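Local coordinates for STU0660 (Streptococcus thermophilus, PDB 3ZTH), which probably binds DNA as a large Csn2 protein of CRISPR-mediated bacterial immunity, and binds magnesium ions, at residues E11-N16 with K31-Q36; T61-D64 with E68-K71; G242-D247 with R252-L257. All blocks are in the same frame, centred on the assembly; numbering follows the deposited sequence.

Interaction 1 is the hub of the three. Its centre lies about 13 Å from that of interaction 2, and the two share the small antiparallel sheet of strands 13-16, 2-5 and 62-63: R12 sends NH1 to T61 O at 2.9 Å. Toward interaction 3, with centres about 15 Å apart, N16 joins the small sheet to the mixed sheet of the core, its ND2 lying 2.8 Å from R252 O and its backbone N 2.8 Å from N255 OD1. Interactions 2 and 3 do not touch, their nearest atoms being about 11 Å apart. Interaction 3 alone lies near the magnesium site of Q26 and D240, the L244 side chain being about 12 Å from a magnesium ion.

Interaction 1 of 3, residues E11-N16 with K31-Q36; sequences ERIELN and KYYTWQ
I13 and L15, on an outer strand of the three-stranded antiparallel sheet, pack on Y33 and T34 of helix 28-43. This helix follows strand 20-24 of the core sheet, as the P-loop helix follows its strand in P-loop NTPases, the clan to which this family is assigned. The short axes of strand 13-16 and the helix segment pass 10.9 Å apart at 75°, steeply enough that only the neighbours Y33 and T34 of the helix segment touch the strand.

The close packing is at two points. I13 CD1 comes up to the rim of the Y33 ring, in its plane, 3.6 Å from CE2. Two residues further along the strand, L15 CD2 and T34 CG2 meet tip to tip at 3.7 Å. Branched and aliphatic residues suit the buried side of the strand, while E14 between them turns to the other side and pairs with K2.

Between these points the fit is looser, with I13 CG2 4.0 Å from T34 OG1. The Y33 end is also the less buried one: the ring also meets W174 of a second subunit, and its hydroxyl is hydrogen-bonded to Q6 O, so tyrosine provides both an apolar rim and a polar tip.

Threonine serves a double purpose. CG2, anti to the backbone N, meets L15, while OG1 (chi1 -55°) lies beside I13 and still bonds the carbonyl oxygen of L30, one turn earlier.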
ATOM      1  N   GLU A  11      32.510 -28.297   9.437  1.00 42.37           N
ATOM      2  CA  GLU A  11      31.623 -29.444   9.541  1.00 42.23           C
ATOM      3  C   GLU A  11      30.318 -28.992  10.170  1.00 38.61           C
ATOM      4  O   GLU A  11      30.233 -27.910  10.737  1.00 37.21           O
ATOM      5  CB  GLU A  11      32.261 -30.528  10.412  1.00 46.59           C
ATOM      6  CG  GLU A  11      32.774 -30.004  11.746  1.00 51.71           C
ATOM      7  CD  GLU A  11      33.362 -31.091  12.618  1.00 56.29           C
ATOM      8  OE1 GLU A  11      33.260 -32.284  12.252  1.00 58.56           O
ATOM      9  OE2 GLU A  11      33.925 -30.750  13.677  1.00 59.66           O
ATOM     10  N   ARG A  12      29.297 -29.828  10.078  1.00 35.40           N
ATOM     11  CA  ARG A  12      28.013 -29.476  10.644  1.00 33.90           C
ATOM     12  C   ARG A  12      28.072 -29.471  12.161  1.00 33.63           C
ATOM     13  O   ARG A  12      28.856 -30.204  12.769  1.00 32.13           O
ATOM     14  CB  ARG A  12      26.937 -30.447  10.143  1.00 32.11           C
ATOM     15  CG  ARG A  12      26.500 -30.138   8.720  1.00 29.99           C
ATOM     16  CD  ARG A  12      25.758 -31.281   8.057  1.00 30.16           C
ATOM     17  NE  ARG A  12      25.342 -30.916   6.703  1.00 30.32           N
ATOM     18  CZ  ARG A  12      24.285 -30.158   6.427  1.00 31.99           C
ATOM     19  NH1 ARG A  12      23.529 -29.695   7.415  1.00 28.56           N
ATOM     20  NH2 ARG A  12      23.991 -29.848   5.168  1.00 31.13           N
ATOM     21  N   ILE A  13      27.262 -28.608  12.766  1.00 32.07           N
ATOM     22  CA  ILE A  13      27.193 -28.522  14.216  1.00 31.09           C
ATOM     23  C   ILE A  13      26.270 -29.656  14.634  1.00 32.34           C
ATOM     24  O   ILE A  13      25.113 -29.703  14.211  1.00 31.01           O
ATOM     25  CB  ILE A  13      26.591 -27.175  14.671  1.00 29.58           C
ATOM     26  CG1 ILE A  13      27.469 -26.027  14.179  1.00 28.35           C
ATOM     27  CG2 ILE A  13      26.494 -27.124  16.183  1.00 27.61           C
ATOM     28  CD1 ILE A  13      26.712 -24.976  13.410  1.00 29.55           C
ATOM     29  N   GLU A  14      26.795 -30.578  15.440  1.00 34.02           N
ATOM     30  CA  GLU A  14      26.019 -31.721  15.918  1.00 34.62           C
ATOM     31  C   GLU A  14      25.248 -31.378  17.186  1.00 32.94           C
ATOM     32  O   GLU A  14      25.795 -30.815  18.125  1.00 32.66           O
ATOM     33  CB  GLU A  14      26.934 -32.921  16.197  1.00 36.60           C
ATOM     34  CG  GLU A  14      26.184 -34.224  16.446  1.00 40.90           C
ATOM     35  CD  GLU A  14      27.113 -35.410  16.590  1.00 45.24           C
ATOM     36  OE1 GLU A  14      28.165 -35.408  15.917  1.00 48.68           O
ATOM     37  OE2 GLU A  14      26.791 -36.347  17.362  1.00 46.54           O
ATOM     38  N   LEU A  15      23.974 -31.734  17.199  1.00 31.95           N
ATOM     39  CA  LEU A  15      23.104 -31.470  18.332  1.00 31.02           C
ATOM     40  C   LEU A  15      22.299 -32.723  18.691  1.00 30.49           C
ATOM     41  O   LEU A  15      21.569 -33.272  17.861  1.00 31.36           O
ATOM     42  CB  LEU A  15      22.144 -30.340  17.972  1.00 30.73           C
ATOM     43  CG  LEU A  15      22.322 -28.899  18.462  1.00 32.64           C
ATOM     44  CD1 LEU A  15      23.776 -28.538  18.678  1.00 31.70           C
ATOM     45  CD2 LEU A  15      21.670 -27.986  17.428  1.00 31.89           C
ATOM     46  N   ASN A  16      22.432 -33.185  19.920  1.00 27.37           N
ATOM     47  CA  ASN A  16      21.677 -34.346  20.335  1.00 28.62           C
ATOM     48  C   ASN A  16      20.378 -33.774  20.925  1.00 29.83           C
ATOM     49  O   ASN A  16      20.382 -33.173  21.997  1.00 29.19           O
ATOM     50  CB  ASN A  16      22.489 -35.124  21.363  1.00 29.27           C
ATOM     51  CG  ASN A  16      22.080 -36.576  21.461  1.00 28.83           C
ATOM     52  OD1 ASN A  16      21.595 -37.167  20.501  1.00 31.58           O
ATOM     53  ND2 ASN A  16      22.304 -37.167  22.624  1.00 30.68           N
ATOM     54  N   LYS A  31      26.867 -20.518  19.497  1.00 24.86           N
ATOM     55  CA  LYS A  31      25.536 -20.773  20.051  1.00 24.41           C
ATOM     56  C   LYS A  31      24.547 -19.874  19.338  1.00 24.89           C
ATOM     57  O   LYS A  31      23.467 -20.307  18.932  1.00 25.77           O
ATOM     58  CB  LYS A  31      25.485 -20.487  21.567  1.00 19.75           C
ATOM     59  CG  LYS A  31      26.285 -21.487  22.408  1.00 17.51           C
ATOM     60  CD  LYS A  31      25.973 -21.423  23.908  1.00 16.43           C
ATOM     61  CE  LYS A  31      26.529 -20.176  24.559  1.00 16.59           C
ATOM     62  NZ  LYS A  31      26.314 -20.215  26.026  1.00 15.90           N
ATOM     63  N   TYR A  32      24.940 -18.621  19.160  1.00 24.97           N
ATOM     64  CA  TYR A  32      24.068 -17.662  18.509  1.00 25.96           C
ATOM     65  C   TYR A  32      23.784 -18.041  17.069  1.00 25.74           C
ATOM     66  O   TYR A  32      22.648 -17.945  16.608  1.00 28.18           O
ATOM     67  CB  TYR A  32      24.673 -16.258  18.570  1.00 24.87           C
ATOM     68  CG  TYR A  32      23.687 -15.190  18.158  1.00 27.90           C
ATOM     69  CD1 TYR A  32      22.817 -14.630  19.090  1.00 28.68           C
ATOM     70  CD2 TYR A  32      23.598 -14.762  16.837  1.00 28.70           C
ATOM     71  CE1 TYR A  32      21.886 -13.672  18.723  1.00 30.40           C
ATOM     72  CE2 TYR A  32      22.668 -13.802  16.452  1.00 31.61           C
ATOM     73  CZ  TYR A  32      21.812 -13.259  17.405  1.00 32.67           C
ATOM     74  OH  TYR A  32      20.892 -12.293  17.051  1.00 34.52           O
ATOM     75  N   TYR A  33      24.826 -18.461  16.362  1.00 24.90           N
ATOM     76  CA  TYR A  33      24.690 -18.865  14.976  1.00 22.71           C
ATOM     77  C   TYR A  33      23.743 -20.059  14.885  1.00 21.63           C
ATOM     78  O   TYR A  33      22.889 -20.116  14.010  1.00 21.97           O
ATOM     79  CB  TYR A  33      26.049 -19.258  14.399  1.00 21.26           C
ATOM     80  CG  TYR A  33      25.924 -19.909  13.051  1.00 21.53           C
ATOM     81  CD1 TYR A  33      25.735 -19.143  11.904  1.00 23.70           C
ATOM     82  CD2 TYR A  33      25.927 -21.299  12.924  1.00 22.26           C
ATOM     83  CE1 TYR A  33      25.547 -19.748  10.650  1.00 25.14           C
ATOM     84  CE2 TYR A  33      25.739 -21.914  11.680  1.00 24.22           C
ATOM     85  CZ  TYR A  33      25.549 -21.128  10.549  1.00 24.56           C
ATOM     86  OH  TYR A  33      25.373 -21.721   9.323  1.00 27.18           O
ATOM     87  N   THR A  34      23.914 -21.011  15.793  1.00 21.60           N
ATOM     88  CA  THR A  34      23.085 -22.199  15.814  1.00 25.08           C
ATOM     89  C   THR A  34      21.632 -21.785  16.031  1.00 28.20           C
ATOM     90  O   THR A  34      20.724 -22.309  15.371  1.00 27.93           O
ATOM     91  CB  THR A  34      23.544 -23.156  16.916  1.00 25.89           C
ATOM     92  OG1 THR A  34      24.937 -23.438  16.739  1.00 26.83           O
ATOM     93  CG2 THR A  34      22.770 -24.459  16.848  1.00 26.93           C
ATOM     94  N   TRP A  35      21.416 -20.826  16.933  1.00 27.94           N
ATOM     95  CA  TRP A  35      20.063 -20.326  17.192  1.00 28.71           C
ATOM     96  C   TRP A  35      19.480 -19.636  15.951  1.00 29.00           C
ATOM     97  O   TRP A  35      18.313 -19.830  15.612  1.00 30.40           O
ATOM     98  CB  TRP A  35      20.050 -19.317  18.354  1.00 25.83           C
ATOM     99  CG  TRP A  35      18.719 -18.636  18.471  1.00 28.70           C
ATOM    100  CD1 TRP A  35      17.563 -19.184  18.946  1.00 29.65           C
ATOM    101  CD2 TRP A  35      18.362 -17.345  17.953  1.00 28.81           C
ATOM    102  NE1 TRP A  35      16.509 -18.328  18.745  1.00 27.41           N
ATOM    103  CE2 TRP A  35      16.967 -17.192  18.139  1.00 27.88           C
ATOM    104  CE3 TRP A  35      19.082 -16.308  17.344  1.00 29.38           C
ATOM    105  CZ2 TRP A  35      16.274 -16.042  17.737  1.00 29.15           C
ATOM    106  CZ3 TRP A  35      18.395 -15.159  16.941  1.00 30.82           C
ATOM    107  CH2 TRP A  35      17.002 -15.038  17.140  1.00 31.62           C
ATOM    108  N   GLN A  36      20.292 -18.827  15.282  1.00 29.36           N
ATOM    109  CA  GLN A  36      19.838 -18.094  14.100  1.00 30.84           C
ATOM    110  C   GLN A  36      19.381 -19.029  12.984  1.00 29.51           C
ATOM    111  O   GLN A  36      18.375 -18.782  12.329  1.00 28.72           O
ATOM    112  CB  GLN A  36      20.961 -17.179  13.593  1.00 32.95           C
ATOM    113  CG  GLN A  36      20.566 -16.223  12.466  1.00 35.23           C
ATOM    114  CD  GLN A  36      19.530 -15.192  12.897  1.00 38.18           C
ATOM    115  OE1 GLN A  36      18.321 -15.411  12.752  1.00 39.63           O
ATOM    116  NE2 GLN A  36      20.000 -14.066  13.445  1.00 34.43           N
TER

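Interaction 2 of 3, residues T61-D64 with E68-K71; sequences TILD and EIVK
E68 O accepts a 2.8 Å hydrogen bond from D64 N, in the carbonyl plane, supplemented by a weak, bent C-H contact from L63 CA at 3.0 Å. A second backbone bond, V70 N to I62 O at 2.8 Å and nearly straight (167°), flanks L63 and I69 on the other side. L63 and I69 are thus a non-hydrogen-bonded antiparallel pair, a single bridge where the chain folds back on itself at the edge strand 62-63 of the small sheet.

The aliphatic residues split between two sides. L63 CD2 packs on I69 CG1 at 3.7 Å on the outer one, while I62 and V70 bring their CG2 methyls together and also touch F42 of helix 28-43.

Aspartate suits the turn because it is short enough to bend back on it. With CG between the backbone N and the carbonyl carbon (chi1 57°), D64 OD1 takes E68 N at 3.1 Å, met from well above the carboxylate plane. A water bridges D64 OD2, 2.7 Å away, to I69 O. E68 OE2 stays 5.5 Å from D64 OD2. The E68 N-H and the water would favour ionised D64, partly offset by the acceptor E68 O, 3.3 Å from OD2.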
ATOM      1  N   THR A  61      20.825 -26.298   5.226  1.00 40.34           N
ATOM      2  CA  THR A  61      20.122 -27.521   5.568  1.00 39.02           C
ATOM      3  C   THR A  61      20.417 -28.069   6.964  1.00 37.98           C
ATOM      4  O   THR A  61      21.435 -27.735   7.574  1.00 36.65           O
ATOM      5  CB  THR A  61      20.455 -28.595   4.501  1.00 40.83           C
ATOM      6  OG1 THR A  61      19.370 -28.686   3.572  1.00 43.07           O
ATOM      7  CG2 THR A  61      20.725 -29.939   5.123  1.00 38.32           C
ATOM      8  N   ILE A  62      19.506 -28.900   7.467  1.00 36.92           N
ATOM      9  CA  ILE A  62      19.669 -29.554   8.769  1.00 35.84           C
ATOM     10  C   ILE A  62      19.409 -31.045   8.558  1.00 36.05           C
ATOM     11  O   ILE A  62      18.308 -31.438   8.157  1.00 36.66           O
ATOM     12  CB  ILE A  62      18.666 -29.027   9.825  1.00 35.65           C
ATOM     13  CG1 ILE A  62      18.907 -27.539  10.086  1.00 35.83           C
ATOM     14  CG2 ILE A  62      18.807 -29.826  11.110  1.00 33.90           C
ATOM     15  CD1 ILE A  62      18.156 -26.992  11.287  1.00 35.98           C
ATOM     16  N   LEU A  63      20.417 -31.874   8.828  1.00 35.27           N
ATOM     17  CA  LEU A  63      20.294 -33.319   8.633  1.00 35.04           C
ATOM     18  C   LEU A  63      20.086 -34.087   9.926  1.00 37.00           C
ATOM     19  O   LEU A  63      20.454 -33.614  11.003  1.00 37.74           O
ATOM     20  CB  LEU A  63      21.546 -33.861   7.940  1.00 31.52           C
ATOM     21  CG  LEU A  63      21.996 -33.086   6.698  1.00 33.04           C
ATOM     22  CD1 LEU A  63      23.311 -33.661   6.188  1.00 31.97           C
ATOM     23  CD2 LEU A  63      20.909 -33.144   5.626  1.00 30.59           C
ATOM     24  N   ASP A  64      19.501 -35.277   9.816  1.00 39.02           N
ATOM     25  CA  ASP A  64      19.285 -36.125  10.987  1.00 41.23           C
ATOM     26  C   ASP A  64      20.422 -37.144  11.076  1.00 41.36           C
ATOM     27  O   ASP A  64      21.403 -37.051  10.345  1.00 38.70           O
ATOM     28  CB  ASP A  64      17.944 -36.853  10.895  1.00 43.22           C
ATOM     29  CG  ASP A  64      17.825 -37.692   9.636  1.00 47.62           C
ATOM     30  OD1 ASP A  64      18.736 -38.507   9.371  1.00 47.11           O
ATOM     31  OD2 ASP A  64      16.815 -37.538   8.912  1.00 50.23           O
ATOM     32  N   GLU A  68      19.761 -37.531   6.594  1.00 47.73           N
ATOM     33  CA  GLU A  68      18.652 -37.140   5.741  1.00 48.64           C
ATOM     34  C   GLU A  68      18.226 -35.727   6.117  1.00 46.59           C
ATOM     35  O   GLU A  68      18.525 -35.243   7.215  1.00 44.17           O
ATOM     36  CB  GLU A  68      17.476 -38.089   5.930  1.00 52.05           C
ATOM     37  CG  GLU A  68      17.783 -39.506   5.551  1.00 58.37           C
ATOM     38  CD  GLU A  68      16.826 -40.026   4.508  1.00 63.58           C
ATOM     39  OE1 GLU A  68      16.724 -39.387   3.431  1.00 66.13           O
ATOM     40  OE2 GLU A  68      16.180 -41.068   4.769  1.00 65.16           O
ATOM     41  N   ILE A  69      17.514 -35.071   5.209  1.00 44.61           N
ATOM     42  CA  ILE A  69      17.063 -33.717   5.461  1.00 43.84           C
ATOM     43  C   ILE A  69      15.854 -33.664   6.380  1.00 43.28           C
ATOM     44  O   ILE A  69      14.872 -34.381   6.182  1.00 43.51           O
ATOM     45  CB  ILE A  69      16.731 -32.989   4.146  1.00 42.37           C
ATOM     46  CG1 ILE A  69      18.024 -32.723   3.376  1.00 42.74           C
ATOM     47  CG2 ILE A  69      16.020 -31.685   4.436  1.00 40.10           C
ATOM     48  CD1 ILE A  69      17.822 -31.998   2.054  1.00 43.68           C
ATOM     49  N   VAL A  70      15.945 -32.817   7.399  1.00 42.36           N
ATOM     50  CA  VAL A  70      14.854 -32.638   8.343  1.00 41.14           C
ATOM     51  C   VAL A  70      13.983 -31.540   7.758  1.00 40.13           C
ATOM     52  O   VAL A  70      14.417 -30.406   7.648  1.00 40.30           O
ATOM     53  CB  VAL A  70      15.380 -32.188   9.715  1.00 40.72           C
ATOM     54  CG1 VAL A  70      14.224 -32.056  10.699  1.00 40.40           C
ATOM     55  CG2 VAL A  70      16.408 -33.182  10.222  1.00 39.61           C
ATOM     56  N   LYS A  71      12.761 -31.878   7.368  1.00 42.29           N
ATOM     57  CA  LYS A  71      11.859 -30.896   6.767  1.00 43.96           C
ATOM     58  C   LYS A  71      11.642 -29.661   7.632  1.00 43.73           C
ATOM     59  O   LYS A  71      11.498 -29.755   8.850  1.00 43.86           O
ATOM     60  CB  LYS A  71      10.504 -31.533   6.458  1.00 45.41           C
ATOM     61  CG  LYS A  71      10.566 -32.663   5.458  1.00 48.80           C
ATOM     62  CD  LYS A  71       9.168 -33.148   5.126  1.00 54.12           C
ATOM     63  CE  LYS A  71       9.203 -34.331   4.173  1.00 57.60           C
ATOM     64  NZ  LYS A  71       7.823 -34.773   3.812  1.00 60.41           N
TER
HETATM   65  O   HOH W   1      14.556 -36.633   7.717  1.00 46.70           O
HETATM   66  O   HOH W   2      15.802 -40.683   8.216  1.00 47.04           O

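Interaction 3 of 3, residues G242-D247 with R252-L257; sequences GYLKID and RFVNIL
The loop that leaves core strand 232-237 sets L244 and I246 against V254 of strand 254-257. V254 is the shared partner, each of its methyls serving one neighbour. CG1, anti to the backbone N (chi1 170°), lies 4.2 Å from L244 CD1, and CG2 is 4.4 Å from I246 CG1. The L244 and V254 side chains cross at a slant, and no hydrogen bond joins the two segments; the contact is apolar and fairly light, burying 114 Å² in all.

In the mixed sheet, strands 232-237 and 254-257 run parallel on the two sides of strand 20-24, so the chain linking them must pass over that central strand. L244 marks the passage, also touching Q22 and V24 of the strand. A P-loop NTPase-like core of this kind is covered on both faces: L257, three residues beyond V254, packs instead on L30, K31 and T34 of helix 28-43.

Compact aliphatic residues suit this buried place, where the loop's polar backbone atoms need partners elsewhere. E294 accepts from I246 N, R290 donates to I246 O, and Q22 NE2 bonds K245 O. Toward the start of the loop lies the magnesium site: the side chain of L244 is about 8 Å from that of D240 and about 9 Å from that of Q26, the two residues at the metal.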
ATOM      1  N   GLY A 242      23.897 -21.546  37.451  1.00 34.72           N
ATOM      2  CA  GLY A 242      22.618 -21.603  38.136  1.00 34.27           C
ATOM      3  C   GLY A 242      21.328 -21.908  37.393  1.00 34.09           C
ATOM      4  O   GLY A 242      20.264 -21.828  38.008  1.00 34.28           O
ATOM      5  N   TYR A 243      21.390 -22.260  36.107  1.00 32.68           N
ATOM      6  CA  TYR A 243      20.171 -22.562  35.353  1.00 32.13           C
ATOM      7  C   TYR A 243      20.131 -23.926  34.662  1.00 32.71           C
ATOM      8  O   TYR A 243      19.062 -24.511  34.486  1.00 29.93           O
ATOM      9  CB  TYR A 243      19.894 -21.452  34.339  1.00 31.23           C
ATOM     10  CG  TYR A 243      19.518 -20.159  35.021  1.00 31.81           C
ATOM     11  CD1 TYR A 243      20.499 -19.287  35.496  1.00 31.20           C
ATOM     12  CD2 TYR A 243      18.186 -19.854  35.278  1.00 30.23           C
ATOM     13  CE1 TYR A 243      20.159 -18.155  36.210  1.00 31.81           C
ATOM     14  CE2 TYR A 243      17.833 -18.725  35.993  1.00 30.79           C
ATOM     15  CZ  TYR A 243      18.821 -17.878  36.458  1.00 32.28           C
ATOM     16  OH  TYR A 243      18.474 -16.752  37.170  1.00 32.90           O
ATOM     17  N   LEU A 244      21.296 -24.429  34.273  1.00 32.60           N
ATOM     18  CA  LEU A 244      21.380 -25.729  33.625  1.00 32.74           C
ATOM     19  C   LEU A 244      20.897 -26.817  34.592  1.00 32.79           C
ATOM     20  O   LEU A 244      21.354 -26.886  35.728  1.00 33.87           O
ATOM     21  CB  LEU A 244      22.829 -26.003  33.224  1.00 31.76           C
ATOM     22  CG  LEU A 244      23.138 -27.328  32.538  1.00 31.60           C
ATOM     23  CD1 LEU A 244      22.401 -27.400  31.199  1.00 30.71           C
ATOM     24  CD2 LEU A 244      24.651 -27.452  32.351  1.00 29.15           C
ATOM     25  N   LYS A 245      19.965 -27.655  34.144  1.00 31.61           N
ATOM     26  CA  LYS A 245      19.437 -28.736  34.981  1.00 30.98           C
ATOM     27  C   LYS A 245      19.875 -30.074  34.402  1.00 30.57           C
ATOM     28  O   LYS A 245      19.588 -30.372  33.243  1.00 31.03           O
ATOM     29  CB  LYS A 245      17.899 -28.698  35.022  1.00 28.98           C
ATOM     30  CG  LYS A 245      17.299 -27.399  35.532  1.00 28.10           C
ATOM     31  CD  LYS A 245      17.739 -27.102  36.963  1.00 28.00           C
ATOM     32  CE  LYS A 245      17.291 -25.710  37.401  1.00 31.11           C
ATOM     33  NZ  LYS A 245      17.750 -25.354  38.782  1.00 36.30           N
ATOM     34  N   ILE A 246      20.562 -30.879  35.203  1.00 30.38           N
ATOM     35  CA  ILE A 246      21.020 -32.188  34.751  1.00 32.54           C
ATOM     36  C   ILE A 246      20.412 -33.334  35.556  1.00 33.87           C
ATOM     37  O   ILE A 246      20.447 -33.316  36.785  1.00 33.75           O
ATOM     38  CB  ILE A 246      22.565 -32.305  34.840  1.00 33.24           C
ATOM     39  CG1 ILE A 246      23.219 -31.363  33.826  1.00 33.70           C
ATOM     40  CG2 ILE A 246      23.005 -33.738  34.596  1.00 32.23           C
ATOM     41  CD1 ILE A 246      24.730 -31.406  33.834  1.00 33.99           C
ATOM     42  N   ASP A 247      19.836 -34.312  34.857  1.00 36.31           N
ATOM     43  CA  ASP A 247      19.269 -35.502  35.496  1.00 39.23           C
ATOM     44  C   ASP A 247      19.485 -36.685  34.554  1.00 39.77           C
ATOM     45  O   ASP A 247      19.995 -36.506  33.447  1.00 38.61           O
ATOM     46  CB  ASP A 247      17.771 -35.334  35.824  1.00 40.81           C
ATOM     47  CG  ASP A 247      16.907 -35.126  34.589  1.00 45.84           C
ATOM     48  OD1 ASP A 247      17.078 -35.864  33.595  1.00 47.56           O
ATOM     49  OD2 ASP A 247      16.034 -34.227  34.620  1.00 48.80           O
ATOM     50  N   ARG A 252      21.923 -36.684  28.219  1.00 34.25           N
ATOM     51  CA  ARG A 252      22.446 -36.839  26.869  1.00 34.17           C
ATOM     52  C   ARG A 252      22.072 -35.700  25.921  1.00 32.76           C
ATOM     53  O   ARG A 252      22.687 -35.527  24.871  1.00 30.73           O
ATOM     54  CB  ARG A 252      21.969 -38.175  26.288  1.00 38.07           C
ATOM     55  CG  ARG A 252      22.663 -39.387  26.908  1.00 45.90           C
ATOM     56  CD  ARG A 252      22.164 -40.714  26.328  1.00 51.82           C
ATOM     57  NE  ARG A 252      20.774 -40.989  26.697  1.00 57.36           N
ATOM     58  CZ  ARG A 252      19.748 -40.982  25.848  1.00 59.10           C
ATOM     59  NH1 ARG A 252      19.947 -40.714  24.559  1.00 60.91           N
ATOM     60  NH2 ARG A 252      18.518 -41.238  26.290  1.00 57.93           N
ATOM     61  N   PHE A 253      21.073 -34.911  26.294  1.00 30.78           N
ATOM     62  CA  PHE A 253      20.646 -33.820  25.442  1.00 29.34           C
ATOM     63  C   PHE A 253      21.216 -32.468  25.844  1.00 28.06           C
ATOM     64  O   PHE A 253      20.763 -31.416  25.376  1.00 29.62           O
ATOM     65  CB  PHE A 253      19.124 -33.815  25.383  1.00 29.67           C
ATOM     66  CG  PHE A 253      18.565 -35.158  25.044  1.00 31.97           C
ATOM     67  CD1 PHE A 253      18.927 -35.788  23.850  1.00 32.30           C
ATOM     68  CD2 PHE A 253      17.769 -35.850  25.953  1.00 32.61           C
ATOM     69  CE1 PHE A 253      18.514 -37.086  23.571  1.00 31.94           C
ATOM     70  CE2 PHE A 253      17.348 -37.155  25.684  1.00 33.45           C
ATOM     71  CZ  PHE A 253      17.720 -37.774  24.495  1.00 31.76           C
ATOM     72  N   VAL A 254      22.216 -32.507  26.715  1.00 25.93           N
ATOM     73  CA  VAL A 254      22.904 -31.303  27.137  1.00 25.38           C
ATOM     74  C   VAL A 254      24.047 -31.201  26.146  1.00 26.05           C
ATOM     75  O   VAL A 254      24.966 -32.011  26.165  1.00 25.64           O
ATOM     76  CB  VAL A 254      23.473 -31.432  28.547  1.00 24.33           C
ATOM     77  CG1 VAL A 254      24.377 -30.259  28.844  1.00 22.78           C
ATOM     78  CG2 VAL A 254      22.343 -31.493  29.557  1.00 25.20           C
ATOM     79  N   ASN A 255      23.968 -30.221  25.259  1.00 27.84           N
ATOM     80  CA  ASN A 255      24.994 -30.028  24.248  1.00 28.18           C
ATOM     81  C   ASN A 255      25.963 -28.913  24.628  1.00 29.12           C
ATOM     82  O   ASN A 255      25.556 -27.769  24.860  1.00 31.12           O
ATOM     83  CB  ASN A 255      24.327 -29.728  22.902  1.00 27.19           C
ATOM     84  CG  ASN A 255      23.588 -30.939  22.333  1.00 27.89           C
ATOM     85  OD1 ASN A 255      24.188 -31.810  21.694  1.00 26.97           O
ATOM     86  ND2 ASN A 255      22.289 -31.006  22.584  1.00 24.70           N
ATOM     87  N   ILE A 256      27.245 -29.255  24.698  1.00 27.88           N
ATOM     88  CA  ILE A 256      28.274 -28.289  25.050  1.00 26.94           C
ATOM     89  C   ILE A 256      28.882 -27.733  23.773  1.00 28.71           C
ATOM     90  O   ILE A 256      29.443 -28.483  22.977  1.00 31.19           O
ATOM     91  CB  ILE A 256      29.405 -28.948  25.863  1.00 27.00           C
ATOM     92  CG1 ILE A 256      28.816 -29.778  27.002  1.00 26.04           C
ATOM     93  CG2 ILE A 256      30.349 -27.879  26.413  1.00 24.63           C
ATOM     94  CD1 ILE A 256      29.848 -30.594  27.751  1.00 26.94           C
ATOM     95  N   LEU A 257      28.761 -26.426  23.578  1.00 28.24           N
ATOM     96  CA  LEU A 257      29.317 -25.764  22.407  1.00 29.92           C
ATOM     97  C   LEU A 257      30.442 -24.816  22.822  1.00 32.07           C
ATOM     98  O   LEU A 257      30.188 -23.656  23.161  1.00 34.15           O
ATOM     99  CB  LEU A 257      28.223 -24.979  21.676  1.00 27.89           C
ATOM    100  CG  LEU A 257      27.627 -25.662  20.436  1.00 30.63           C
ATOM    101  CD1 LEU A 257      27.084 -27.029  20.824  1.00 31.38           C
ATOM    102  CD2 LEU A 257      26.527 -24.792  19.812  1.00 27.09           C
TER